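Local coordinates for cell wall binding protein cwp8 (Peptoclostridium difficile, PDB 5J6Q) that probably anchors itself non-covalently to the clostridial cell wall as an S-layer-associated surface protein, through its CWB2 modules, at residues A[327-332]-A[536-541]; A[431-436]-A[503-508]; A[518-523]-A[530-535]; A[407-412]-A[443-448]; A[338-343]-A[353-358]. All coordinates share one frame; numbering follows the deposited sequence.

Interaction 1 of 5, residues A[327-332]-A[536-541]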
# COMPACT_ATOMS: atom_id res chain seq x y z
N ALA A 327 -2.42 2.60 -35.03
CA ALA A 327 -3.34 2.17 -36.12
C ALA A 327 -3.91 0.76 -35.80
O ALA A 327 -5.01 0.43 -36.24
CB ALA A 327 -2.60 2.14 -37.44
N SER A 328 -3.19 -0.07 -34.99
CA SER A 328 -3.71 -1.41 -34.67
C SER A 328 -4.85 -1.47 -33.64
O SER A 328 -5.29 -2.59 -33.34
CB SER A 328 -2.59 -2.29 -34.16
OG SER A 328 -1.64 -2.42 -35.21
N ALA A 329 -5.33 -0.32 -33.14
CA ALA A 329 -6.32 -0.37 -32.07
C ALA A 329 -7.67 -0.92 -32.50
O ALA A 329 -8.18 -1.74 -31.73
CB ALA A 329 -6.52 1.03 -31.45
N PRO A 330 -8.30 -0.45 -33.64
CA PRO A 330 -9.60 -1.05 -34.01
C PRO A 330 -9.41 -2.52 -34.35
O PRO A 330 -10.35 -3.25 -34.25
CB PRO A 330 -10.08 -0.16 -35.16
CG PRO A 330 -8.84 0.49 -35.65
CD PRO A 330 -8.04 0.76 -34.46
N LEU A 331 -8.19 -2.94 -34.73
CA LEU A 331 -7.89 -4.29 -35.09
C LEU A 331 -7.85 -5.16 -33.83
O LEU A 331 -8.52 -6.22 -33.83
CB LEU A 331 -6.54 -4.45 -35.85
CG LEU A 331 -6.31 -5.91 -36.22
CD1 LEU A 331 -7.62 -6.44 -36.93
CD2 LEU A 331 -5.16 -6.12 -37.07
N ALA A 332 -7.07 -4.71 -32.76
CA ALA A 332 -7.07 -5.47 -31.51
C ALA A 332 -8.49 -5.48 -30.91
O ALA A 332 -8.86 -6.47 -30.28
CB ALA A 332 -6.12 -4.86 -30.48
N ALA A 536 -3.02 0.46 -24.34
CA ALA A 536 -4.30 0.62 -23.67
C ALA A 536 -5.49 1.14 -24.53
O ALA A 536 -6.65 1.08 -24.05
CB ALA A 536 -4.15 1.55 -22.45
N ALA A 537 -5.29 1.60 -25.71
CA ALA A 537 -6.45 2.14 -26.41
C ALA A 537 -7.65 1.06 -26.56
O ALA A 537 -8.74 1.51 -26.41
CB ALA A 537 -6.04 2.68 -27.76
N PRO A 538 -7.48 -0.28 -26.87
CA PRO A 538 -8.66 -1.20 -26.98
C PRO A 538 -9.30 -1.33 -25.65
O PRO A 538 -10.51 -1.59 -25.53
CB PRO A 538 -8.06 -2.54 -27.49
CG PRO A 538 -6.47 -2.25 -27.58
CD PRO A 538 -6.33 -0.79 -27.64
N LEU A 539 -8.46 -1.19 -24.55
CA LEU A 539 -9.01 -1.26 -23.23
C LEU A 539 -9.89 -0.02 -22.99
O LEU A 539 -11.08 -0.16 -22.56
CB LEU A 539 -7.89 -1.43 -22.22
CG LEU A 539 -8.32 -1.09 -20.80
CD1 LEU A 539 -9.27 -2.16 -20.29
CD2 LEU A 539 -7.14 -1.10 -19.87
N ALA A 540 -9.37 1.18 -23.27
CA ALA A 540 -10.22 2.36 -23.12
C ALA A 540 -11.44 2.25 -24.11
O ALA A 540 -12.52 2.68 -23.71
CB ALA A 540 -9.47 3.62 -23.45
N ALA A 541 -11.26 1.68 -25.36
CA ALA A 541 -12.42 1.51 -26.27
C ALA A 541 -13.50 0.63 -25.58
O ALA A 541 -14.69 1.01 -25.60
CB ALA A 541 -12.00 0.81 -27.56
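The pyrrolidine ring of P538 lies against two alanine methyls of the opposing helix, A329 and A332, which stand one turn apart. The closer approach is at the outer corner of the ring, where P538 CG comes to 3.9 Å from A332 CB. Further round the ring, P538 CD sits 4.2 Å from A329 CB. The same A329 methyl also faces that of A537, CB to CB at 4.1 Å, so it is shared between two consecutive residues of helix 531-542. The four side chains have almost no freedom: three are methyls without a torsion to choose, and the fourth is a ring with CG puckered to the endo side. With nothing longer between them the backbones come near, and the CA atoms of A329 and P538 are 5.7 Å apart. Proline has no amide proton to give, and helix 531-542 is kinked here, since the nitrogens of P538 and L539 make no bond to the turn before. The contact is wholly buried and apolar, and joins segments from two CWB2 sequence ranges. Around it, I339 of strand 339-342 touches A332 and P538, S434 of helix 434-438 touches A329 and A537, and R305 of helix 294-305 lies on P538.

Interaction 2 of 5, residues A[431-436]-A[503-508]; sequences MSISAR and AKVINK
V505 presses its forked side chain over the backbone of S432, with one methyl at the carbonyl and the other beside the serine side chain. V505 CG1 is only 3.1 Å from S432 O, a tight approach of a methyl to a carbonyl oxygen, while V505 CG2 lies 4.0 Å from S432 CB. With CG1 anti to the backbone N (chi1 170°), the valine spreads both branches across the gap and closes it from helix 498-509 almost alone. CG1 has a second neighbour in I433 CD1, at 3.9 Å, and the two side chains cross at about a right angle. I433 leaves its backbone alongside the gap, with CG1 roughly anti to the backbone N (chi1 -157°), and then bends at chi2 (51°), which brings the terminal methyl round to the valine. The arrangement packs the turn leading into helix 434-438 against a helix whose sequence belongs to the next CWB2 range, 492-582, so two consecutive CWB2 sequences meet here. S432 directs its hydroxyl to the same helix, where OG is hydrogen-bonded to the side-chain amide of N502. Nearby, S432 and I506 touch L549 and V548 of strand 547-549 respectively, and A435 packs on A540 of helix 531-542.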
# COMPACT_ATOMS: atom_id res chain seq x y z
N MET A 431 -2.51 9.19 -31.63
CA MET A 431 -2.76 8.38 -30.46
C MET A 431 -4.00 8.80 -29.68
O MET A 431 -4.58 8.00 -29.00
CB MET A 431 -1.61 8.56 -29.53
CG MET A 431 -1.63 7.62 -28.48
SD MET A 431 -1.19 5.98 -29.15
CE MET A 431 0.39 6.38 -29.88
N SER A 432 -4.33 10.04 -29.74
CA SER A 432 -5.48 10.60 -29.08
C SER A 432 -6.85 10.06 -29.62
O SER A 432 -7.88 10.05 -28.90
CB SER A 432 -5.36 12.11 -29.24
OG SER A 432 -4.57 12.70 -28.21
N ILE A 433 -6.86 9.57 -30.87
CA ILE A 433 -8.09 9.06 -31.50
C ILE A 433 -8.09 7.54 -31.55
O ILE A 433 -9.08 6.98 -31.98
CB ILE A 433 -8.13 9.76 -32.92
CG1 ILE A 433 -9.56 9.80 -33.47
CG2 ILE A 433 -7.22 9.00 -33.91
CD1 ILE A 433 -10.63 10.37 -32.50
N SER A 434 -7.01 6.81 -31.10
CA SER A 434 -7.05 5.35 -31.11
C SER A 434 -8.23 4.75 -30.33
O SER A 434 -8.85 3.87 -30.89
CB SER A 434 -5.73 4.78 -30.56
OG SER A 434 -4.72 5.01 -31.55
N ALA A 435 -8.55 5.19 -29.10
CA ALA A 435 -9.64 4.54 -28.38
C ALA A 435 -10.95 4.70 -29.17
O ALA A 435 -11.64 3.76 -29.35
CB ALA A 435 -9.81 5.16 -26.99
N ARG A 436 -11.24 5.94 -29.61
CA ARG A 436 -12.49 6.25 -30.30
C ARG A 436 -12.59 5.40 -31.54
O ARG A 436 -13.68 4.83 -31.76
CB ARG A 436 -12.53 7.74 -30.62
CG ARG A 436 -13.55 8.11 -31.65
CD ARG A 436 -14.92 7.92 -30.98
NE ARG A 436 -16.00 8.24 -31.89
CZ ARG A 436 -17.24 8.56 -31.49
NH1 ARG A 436 -18.17 8.83 -32.39
NH2 ARG A 436 -17.54 8.61 -30.18
N ALA A 503 -6.93 17.43 -25.88
CA ALA A 503 -8.12 18.11 -25.36
C ALA A 503 -9.23 18.19 -26.42
O ALA A 503 -10.39 17.94 -26.06
CB ALA A 503 -7.83 19.56 -24.84
N LYS A 504 -8.93 18.55 -27.74
CA LYS A 504 -10.08 18.56 -28.74
C LYS A 504 -10.75 17.23 -28.99
O LYS A 504 -11.99 17.20 -29.15
CB LYS A 504 -9.62 19.18 -30.08
CG LYS A 504 -9.30 20.67 -29.84
CD LYS A 504 -8.49 21.35 -30.97
CE LYS A 504 -8.97 22.81 -31.13
NZ LYS A 504 -8.68 23.27 -32.53
N VAL A 505 -9.97 16.08 -29.01
CA VAL A 505 -10.63 14.77 -29.18
C VAL A 505 -11.58 14.51 -27.99
O VAL A 505 -12.75 14.03 -28.17
CB VAL A 505 -9.49 13.71 -29.23
CG1 VAL A 505 -10.04 12.24 -29.15
CG2 VAL A 505 -8.75 13.86 -30.53
N ILE A 506 -11.07 14.78 -26.76
CA ILE A 506 -11.87 14.56 -25.56
C ILE A 506 -13.13 15.47 -25.62
O ILE A 506 -14.25 15.01 -25.34
CB ILE A 506 -11.07 14.80 -24.25
CG1 ILE A 506 -10.01 13.68 -23.95
CG2 ILE A 506 -12.11 14.82 -23.11
CD1 ILE A 506 -8.72 14.19 -23.13
N ASN A 507 -12.97 16.75 -26.06
CA ASN A 507 -14.16 17.65 -26.05
C ASN A 507 -15.21 17.17 -27.05
O ASN A 507 -16.40 17.30 -26.83
CB ASN A 507 -13.74 19.04 -26.43
CG ASN A 507 -14.81 20.15 -26.40
OD1 ASN A 507 -15.52 20.39 -25.40
ND2 ASN A 507 -14.92 20.92 -27.44
N LYS A 508 -14.76 16.62 -28.12
CA LYS A 508 -15.69 16.22 -29.14
C LYS A 508 -16.37 14.90 -28.92
O LYS A 508 -17.57 14.79 -29.16
CB LYS A 508 -14.99 16.16 -30.49
CG LYS A 508 -16.01 15.77 -31.59
CD LYS A 508 -15.37 15.91 -33.08
CE LYS A 508 -16.40 15.36 -34.05
NZ LYS A 508 -16.66 16.33 -35.13

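Interaction 3 of 5, residues A[518-523]-A[530-535]; sequences VAKDGY and LVDALT. With SO4 (sulfate ion), chain C.
Two waters, rather than direct hydrogen bonds, make the polar link between K520 and the start of helix 531-542. One donates to K520 O and accepts from A533 N, 2.9 Å away in the first helical turn. The other accepts from K520 N and donates to D532 OD2 at 3.1 Å. K520 crosses D532 at a slant; its NZ, 4.6 Å from D532 OD2, is not in contact with that oxygen and bonds Q529 OE1, though the opposite charges probably attract. Apolar packing lies beside the bridge, A519 CB meeting A533 CB at 4.0 Å. L530, with CG anti to its carbonyl carbon (chi1 -76°), rests CD2 on the loop backbone, 3.4 Å from D521 O, which is hydrogen-bonded by R498. An Asx turn holds the loop: Y523 N donates to D521 OD1 at 3.0 Å from above the carboxylate plane, and T551 OG1 bonds the same oxygen. At the angles of G522 (phi 102°) a CB would jam against the preceding carbonyl O. Y523 OH hydrogen-bonds a sulfate, probably from the crystallisation liquor. Strand 516-519, helix 531-542 and strand 547-549 form a beta-alpha-beta unit: A519 is backbone-bonded to V548 and T550, and T535 packs on helix 294-305.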
# COMPACT_ATOMS: atom_id res chain seq x y z
N VAL A 518 -5.31 7.51 -18.30
CA VAL A 518 -4.26 8.59 -18.56
C VAL A 518 -2.93 7.89 -18.90
O VAL A 518 -2.64 6.85 -18.29
CB VAL A 518 -4.18 9.52 -17.29
CG1 VAL A 518 -3.95 8.77 -16.00
CG2 VAL A 518 -3.09 10.57 -17.44
N ALA A 519 -2.13 8.43 -19.87
CA ALA A 519 -0.92 7.76 -20.24
C ALA A 519 0.15 8.78 -20.66
O ALA A 519 -0.20 9.89 -20.99
CB ALA A 519 -1.24 6.84 -21.42
N LYS A 520 1.42 8.40 -20.73
CA LYS A 520 2.46 9.49 -21.07
C LYS A 520 2.27 9.99 -22.36
O LYS A 520 1.93 9.24 -23.26
CB LYS A 520 3.82 8.83 -20.92
CG LYS A 520 4.02 8.64 -19.43
CD LYS A 520 5.48 8.18 -19.13
CE LYS A 520 5.61 6.73 -19.31
NZ LYS A 520 7.02 6.43 -19.36
N ASP A 521 2.49 11.26 -22.55
CA ASP A 521 2.32 11.86 -23.89
C ASP A 521 3.59 11.90 -24.83
O ASP A 521 3.51 12.36 -25.95
CB ASP A 521 1.87 13.31 -23.63
CG ASP A 521 2.91 14.11 -22.75
OD1 ASP A 521 4.02 13.60 -22.51
OD2 ASP A 521 2.60 15.23 -22.33
N GLY A 522 4.76 11.50 -24.35
CA GLY A 522 5.90 11.44 -25.27
C GLY A 522 6.86 12.62 -25.12
O GLY A 522 7.89 12.66 -25.75
N TYR A 523 6.52 13.58 -24.23
CA TYR A 523 7.27 14.81 -23.96
C TYR A 523 8.48 14.45 -23.05
O TYR A 523 9.43 15.19 -23.04
CB TYR A 523 6.34 15.85 -23.27
CG TYR A 523 5.54 16.77 -24.19
CD1 TYR A 523 4.28 17.24 -23.81
CD2 TYR A 523 6.06 17.19 -25.41
CE1 TYR A 523 3.55 18.10 -24.63
CE2 TYR A 523 5.35 18.05 -26.24
CZ TYR A 523 4.09 18.50 -25.84
OH TYR A 523 3.38 19.32 -26.69
N LEU A 530 4.87 6.73 -26.21
CA LEU A 530 3.45 6.66 -26.54
C LEU A 530 3.02 5.20 -26.59
O LEU A 530 1.81 4.91 -26.75
CB LEU A 530 3.18 7.35 -27.88
CG LEU A 530 3.22 8.92 -27.72
CD1 LEU A 530 3.12 9.40 -29.20
CD2 LEU A 530 1.98 9.51 -26.94
N VAL A 531 3.98 4.27 -26.41
CA VAL A 531 3.58 2.85 -26.52
C VAL A 531 2.55 2.45 -25.47
O VAL A 531 1.69 1.62 -25.73
CB VAL A 531 4.84 1.96 -26.41
CG1 VAL A 531 5.52 2.21 -25.05
CG2 VAL A 531 4.44 0.47 -26.56
N ASP A 532 2.61 3.05 -24.26
CA ASP A 532 1.63 2.67 -23.23
C ASP A 532 0.17 3.03 -23.70
O ASP A 532 -0.77 2.27 -23.53
CB ASP A 532 1.98 3.37 -21.89
CG ASP A 532 3.22 2.76 -21.21
OD1 ASP A 532 3.67 1.65 -21.63
OD2 ASP A 532 3.71 3.36 -20.27
N ALA A 533 0.04 4.21 -24.23
CA ALA A 533 -1.14 4.75 -24.74
C ALA A 533 -1.68 3.74 -25.80
O ALA A 533 -2.84 3.35 -25.73
CB ALA A 533 -0.88 6.11 -25.36
N LEU A 534 -0.84 3.33 -26.77
CA LEU A 534 -1.28 2.43 -27.81
C LEU A 534 -1.63 1.02 -27.23
O LEU A 534 -2.62 0.48 -27.67
CB LEU A 534 -0.25 2.45 -28.98
CG LEU A 534 0.88 1.53 -28.85
CD1 LEU A 534 0.47 0.12 -29.41
CD2 LEU A 534 2.07 2.13 -29.57
N THR A 535 -0.93 0.44 -26.22
CA THR A 535 -1.43 -0.88 -25.75
C THR A 535 -2.76 -0.72 -25.00
O THR A 535 -3.58 -1.64 -25.06
CB THR A 535 -0.45 -1.60 -24.82
OG1 THR A 535 -0.08 -0.79 -23.73
CG2 THR A 535 0.82 -2.04 -25.56
S SO4 C . 4.09 18.96 -30.17
O1 SO4 C . 4.45 19.91 -29.18
O2 SO4 C . 3.79 19.61 -31.33
O3 SO4 C . 2.93 18.13 -29.71
O4 SO4 C . 5.23 18.09 -30.40
O HOH W 1 2.00 6.31 -23.63
O HOH W 2 2.29 5.95 -19.43

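Interaction 4 of 5, residues A[407-412]-A[443-448]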
# COMPACT_ATOMS: atom_id res chain seq x y z
N GLU A 407 -3.11 -2.00 -45.08
CA GLU A 407 -3.25 -3.43 -44.83
C GLU A 407 -4.06 -3.68 -43.54
O GLU A 407 -4.95 -4.53 -43.53
CB GLU A 407 -1.87 -4.08 -44.72
CG GLU A 407 -1.10 -4.01 -46.03
CD GLU A 407 -1.86 -4.67 -47.18
OE1 GLU A 407 -1.73 -4.18 -48.32
OE2 GLU A 407 -2.60 -5.66 -46.95
N ILE A 408 -3.76 -2.91 -42.43
CA ILE A 408 -4.52 -3.07 -41.17
C ILE A 408 -5.92 -2.79 -41.50
O ILE A 408 -6.86 -3.53 -41.13
CB ILE A 408 -4.06 -2.03 -40.09
CG1 ILE A 408 -2.68 -2.37 -39.56
CG2 ILE A 408 -5.06 -1.95 -38.97
CD1 ILE A 408 -2.10 -1.18 -38.71
N ALA A 409 -6.08 -1.63 -42.17
CA ALA A 409 -7.38 -1.16 -42.60
C ALA A 409 -8.18 -2.29 -43.28
O ALA A 409 -9.36 -2.47 -42.97
CB ALA A 409 -7.21 -0.01 -43.55
N LYS A 410 -7.53 -3.04 -44.18
CA LYS A 410 -8.19 -4.12 -44.92
C LYS A 410 -8.62 -5.30 -44.04
O LYS A 410 -9.61 -5.96 -44.37
CB LYS A 410 -7.27 -4.61 -46.03
CG LYS A 410 -7.26 -3.68 -47.23
CD LYS A 410 -6.73 -4.42 -48.47
CE LYS A 410 -5.60 -3.66 -49.13
NZ LYS A 410 -4.45 -4.55 -49.48
N GLN A 411 -7.89 -5.58 -42.93
CA GLN A 411 -8.21 -6.66 -41.98
C GLN A 411 -9.46 -6.32 -41.15
O GLN A 411 -9.93 -7.16 -40.39
CB GLN A 411 -7.06 -6.90 -41.01
CG GLN A 411 -5.81 -7.44 -41.67
CD GLN A 411 -5.89 -8.94 -41.85
OE1 GLN A 411 -6.91 -9.61 -41.46
NE2 GLN A 411 -4.82 -9.50 -42.40
N LEU A 412 -9.98 -5.13 -41.29
CA LEU A 412 -11.19 -4.73 -40.56
C LEU A 412 -12.41 -5.03 -41.46
O LEU A 412 -12.23 -5.23 -42.65
CB LEU A 412 -11.20 -3.19 -40.24
CG LEU A 412 -10.02 -2.59 -39.40
CD1 LEU A 412 -10.24 -1.06 -39.30
CD2 LEU A 412 -9.94 -3.18 -37.93
N PRO A 443 -11.11 2.71 -39.26
CA PRO A 443 -9.70 2.57 -39.55
C PRO A 443 -8.98 3.89 -39.33
O PRO A 443 -9.58 4.98 -39.30
CB PRO A 443 -9.68 2.12 -41.03
CG PRO A 443 -11.03 2.51 -41.56
CD PRO A 443 -11.95 2.36 -40.42
N ILE A 444 -7.66 3.79 -39.22
CA ILE A 444 -6.86 4.94 -39.03
C ILE A 444 -5.94 4.88 -40.19
O ILE A 444 -5.06 4.03 -40.22
CB ILE A 444 -6.08 4.88 -37.68
CG1 ILE A 444 -7.03 5.12 -36.47
CG2 ILE A 444 -4.97 5.90 -37.71
CD1 ILE A 444 -6.33 4.74 -35.13
N ILE A 445 -6.11 5.80 -41.12
CA ILE A 445 -5.30 5.76 -42.31
C ILE A 445 -4.22 6.77 -42.13
O ILE A 445 -4.50 7.91 -41.77
CB ILE A 445 -6.24 6.08 -43.52
CG1 ILE A 445 -7.40 5.02 -43.61
CG2 ILE A 445 -5.42 6.13 -44.80
CD1 ILE A 445 -6.84 3.56 -43.73
N VAL A 446 -3.02 6.34 -42.35
CA VAL A 446 -1.84 7.17 -42.22
C VAL A 446 -1.47 7.57 -43.67
O VAL A 446 -1.40 6.67 -44.52
CB VAL A 446 -0.75 6.31 -41.59
CG1 VAL A 446 0.54 7.10 -41.43
CG2 VAL A 446 -1.22 5.77 -40.24
N THR A 447 -1.19 8.89 -43.94
CA THR A 447 -0.88 9.30 -45.31
C THR A 447 0.34 10.24 -45.39
O THR A 447 0.71 10.92 -44.42
CB THR A 447 -2.14 9.97 -45.92
OG1 THR A 447 -1.91 10.20 -47.33
CG2 THR A 447 -2.48 11.31 -45.24
N GLY A 448 0.99 10.22 -46.57
CA GLY A 448 2.14 11.06 -46.81
C GLY A 448 1.60 12.34 -47.38
O GLY A 448 0.42 12.64 -47.20
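P443, A409 and L412 carry the contact between segment 407-412 and the beginning of strand 444-447, the outermost strand of a four-stranded parallel sheet within a CWB2 range, on which helix 401-410 packs. The proline is the centre, its CB being approached by both others. L412 CD1 lies over one face of the P443 ring, towards its N-CA side, 3.7 Å from both CA and CB of that proline, and the two side chains meet at a slant. An extended chi2 (176°) lets the leucine reach so far. Its other branch, CD2, packs on P330 and L331 of helix 329-334. Three residues earlier, on helix 401-410, the A409 methyl is 4.1 Å from P443 CB. It has a closer neighbour in I445 CD1, at 3.6 Å; the isoleucine folds at chi2 (-57°), which carries its end methyl back to the alanine. K410, adjacent to A409, points elsewhere and forms a salt bridge with E407 of the same helix, NZ to OE1 at 3.0 Å. The strand's backbone bonds go to F420 of strand 418-423 and, from V446 N, to S405 OG earlier on helix 401-410. Between 407-412 and 443-448 themselves the contact is hydrocarbon packing, whose stability depends on close fit and exclusion of water.

Interaction 5 of 5, residues A[338-343]-A[353-358]; sequences PILLSK and AEILRV
Apolar contacts at L340 and P338 join strand 339-342 to helix 349-359, which follows it in the chain and packs on the sheet within a CWB2 range. L340 contributes most: its first torsion (chi1 -70°) and an extended chi2 drive both methyls towards the helix. Its CD1 comes to 3.5 Å from I355 CD1, and the two chains cross at a slant. I355 sets off along the helix flank and turns at both chi1 and chi2 to bring that methyl over. At the start of the strand P338 CG and V358 CG2 are the nearest atoms, at a looser 4.2 Å. The spacing of I355 and V358 is one helical turn.

A second kind of contact uses the hydrocarbon part of a charged residue. L340 CD2 and E354 CG are 4.0 Å apart, the side chains crossing at about a right angle. E354 has CG anti to its backbone N (chi1 176°) and bends at chi2, which turns the carboxylate from the leucine along the helix to R357.

The polar contact therefore stays within the helix. R357 NE donates to E354 OE2 at 2.9 Å and nearly straight; OE2 lies in the guanidinium plane, while NE reaches it on the syn side but 34° out of the carboxylate plane. The companion bond from NH2 to OE1 is less certain in position. R357 NH1 forms a further salt bridge to D308.

The strand is an edge of its parallel sheet, bonded to I315 and V317. The chemistry thus separates: aliphatic groups fill the interface with the sheet, while carboxylate and guanidinium pair along the helix, beside the apolar contact. R357 is shared between E354 and D308, and its positive charge probably offsets part of theirs.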
# COMPACT_ATOMS: atom_id res chain seq x y z
N PRO A 338 -4.96 -8.84 -27.58
CA PRO A 338 -4.16 -7.79 -26.84
C PRO A 338 -3.12 -7.22 -27.76
O PRO A 338 -2.73 -7.95 -28.69
CB PRO A 338 -3.43 -8.56 -25.77
CG PRO A 338 -3.27 -10.05 -26.48
CD PRO A 338 -4.60 -10.22 -27.18
N ILE A 339 -2.58 -6.00 -27.46
CA ILE A 339 -1.57 -5.53 -28.31
C ILE A 339 -0.35 -5.81 -27.51
O ILE A 339 -0.15 -5.28 -26.43
CB ILE A 339 -1.71 -4.09 -28.83
CG1 ILE A 339 -2.88 -3.95 -29.83
CG2 ILE A 339 -0.41 -3.76 -29.52
CD1 ILE A 339 -3.47 -2.42 -30.04
N LEU A 340 0.46 -6.73 -27.98
CA LEU A 340 1.61 -7.09 -27.17
C LEU A 340 2.81 -6.62 -27.99
O LEU A 340 2.62 -6.24 -29.12
CB LEU A 340 1.69 -8.61 -26.83
CG LEU A 340 0.58 -9.07 -25.84
CD1 LEU A 340 0.48 -10.65 -25.81
CD2 LEU A 340 0.89 -8.59 -24.40
N LEU A 341 4.00 -6.67 -27.46
CA LEU A 341 5.13 -6.08 -28.13
C LEU A 341 6.29 -7.06 -28.27
O LEU A 341 6.54 -7.82 -27.34
CB LEU A 341 5.63 -4.89 -27.25
CG LEU A 341 4.56 -3.83 -26.83
CD1 LEU A 341 5.12 -2.87 -25.74
CD2 LEU A 341 4.12 -3.04 -27.99
N SER A 342 7.06 -6.95 -29.39
CA SER A 342 8.20 -7.81 -29.58
C SER A 342 9.46 -7.02 -29.88
O SER A 342 9.38 -5.90 -30.40
CB SER A 342 7.97 -8.74 -30.77
OG SER A 342 8.88 -9.83 -30.74
N LYS A 343 10.61 -7.57 -29.53
CA LYS A 343 11.82 -6.93 -29.99
C LYS A 343 11.88 -7.38 -31.49
O LYS A 343 11.16 -8.29 -31.90
CB LYS A 343 13.01 -7.43 -29.18
CG LYS A 343 13.48 -6.42 -28.12
CD LYS A 343 13.39 -6.99 -26.72
CE LYS A 343 14.07 -6.06 -25.72
NZ LYS A 343 14.50 -6.82 -24.51
N ALA A 353 4.91 -15.74 -22.44
CA ALA A 353 4.10 -16.24 -21.33
C ALA A 353 2.70 -15.67 -21.37
O ALA A 353 1.77 -16.40 -21.05
CB ALA A 353 4.77 -15.93 -19.98
N GLU A 354 2.49 -14.33 -21.82
CA GLU A 354 1.10 -13.75 -21.83
C GLU A 354 0.41 -14.30 -23.06
O GLU A 354 -0.80 -14.50 -23.03
CB GLU A 354 1.06 -12.17 -21.83
CG GLU A 354 -0.33 -11.56 -21.95
CD GLU A 354 -1.17 -11.69 -20.65
OE1 GLU A 354 -2.23 -11.12 -20.63
OE2 GLU A 354 -0.78 -12.40 -19.69
N ILE A 355 1.15 -14.51 -24.15
CA ILE A 355 0.51 -15.19 -25.32
C ILE A 355 -0.20 -16.54 -24.88
O ILE A 355 -1.35 -16.79 -25.21
CB ILE A 355 1.54 -15.58 -26.38
CG1 ILE A 355 2.26 -14.31 -26.88
CG2 ILE A 355 0.81 -16.36 -27.64
CD1 ILE A 355 1.32 -13.51 -27.67
N LEU A 356 0.51 -17.37 -24.13
CA LEU A 356 -0.04 -18.66 -23.70
C LEU A 356 -1.25 -18.50 -22.86
O LEU A 356 -2.26 -19.16 -23.04
CB LEU A 356 1.02 -19.43 -22.94
CG LEU A 356 2.25 -19.81 -23.78
CD1 LEU A 356 3.20 -20.66 -22.91
CD2 LEU A 356 1.86 -20.58 -25.04
N ARG A 357 -1.17 -17.58 -21.93
CA ARG A 357 -2.24 -17.34 -20.97
C ARG A 357 -3.49 -16.91 -21.62
O ARG A 357 -4.56 -17.46 -21.26
CB ARG A 357 -1.84 -16.25 -19.93
CG ARG A 357 -2.80 -16.26 -18.72
CD ARG A 357 -2.74 -14.99 -17.84
NE ARG A 357 -3.05 -13.76 -18.58
CZ ARG A 357 -4.28 -13.29 -18.77
NH1 ARG A 357 -5.33 -13.92 -18.26
NH2 ARG A 357 -4.46 -12.17 -19.49
N VAL A 358 -3.42 -15.95 -22.60
CA VAL A 358 -4.70 -15.47 -23.14
C VAL A 358 -5.25 -16.35 -24.24
O VAL A 358 -6.47 -16.33 -24.40
CB VAL A 358 -4.61 -13.98 -23.62
CG1 VAL A 358 -4.16 -13.09 -22.46
CG2 VAL A 358 -3.65 -13.83 -24.80

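All five contacts are buried, and four of them are essentially hydrocarbon packing; interaction 3, in the loop between strand 516-519 and helix 531-542, is the one bridged by water. Interactions 1 and 3 share helix 531-542, with P538 of the former and T535 of the latter both touching I339 of interaction 5. Interactions 1 and 2 join different CWB2 sequence ranges, and touch each other through A537 and S434, whereas 3, 4 and 5 are each local to one. Interactions 4 and 5 alike set a helix against the edge strand of a parallel sheet, with ion pairs kept off the apolar interface. Interaction 1 lies centrally, touching 2, 4 and 5 and adjoining 3 in sequence.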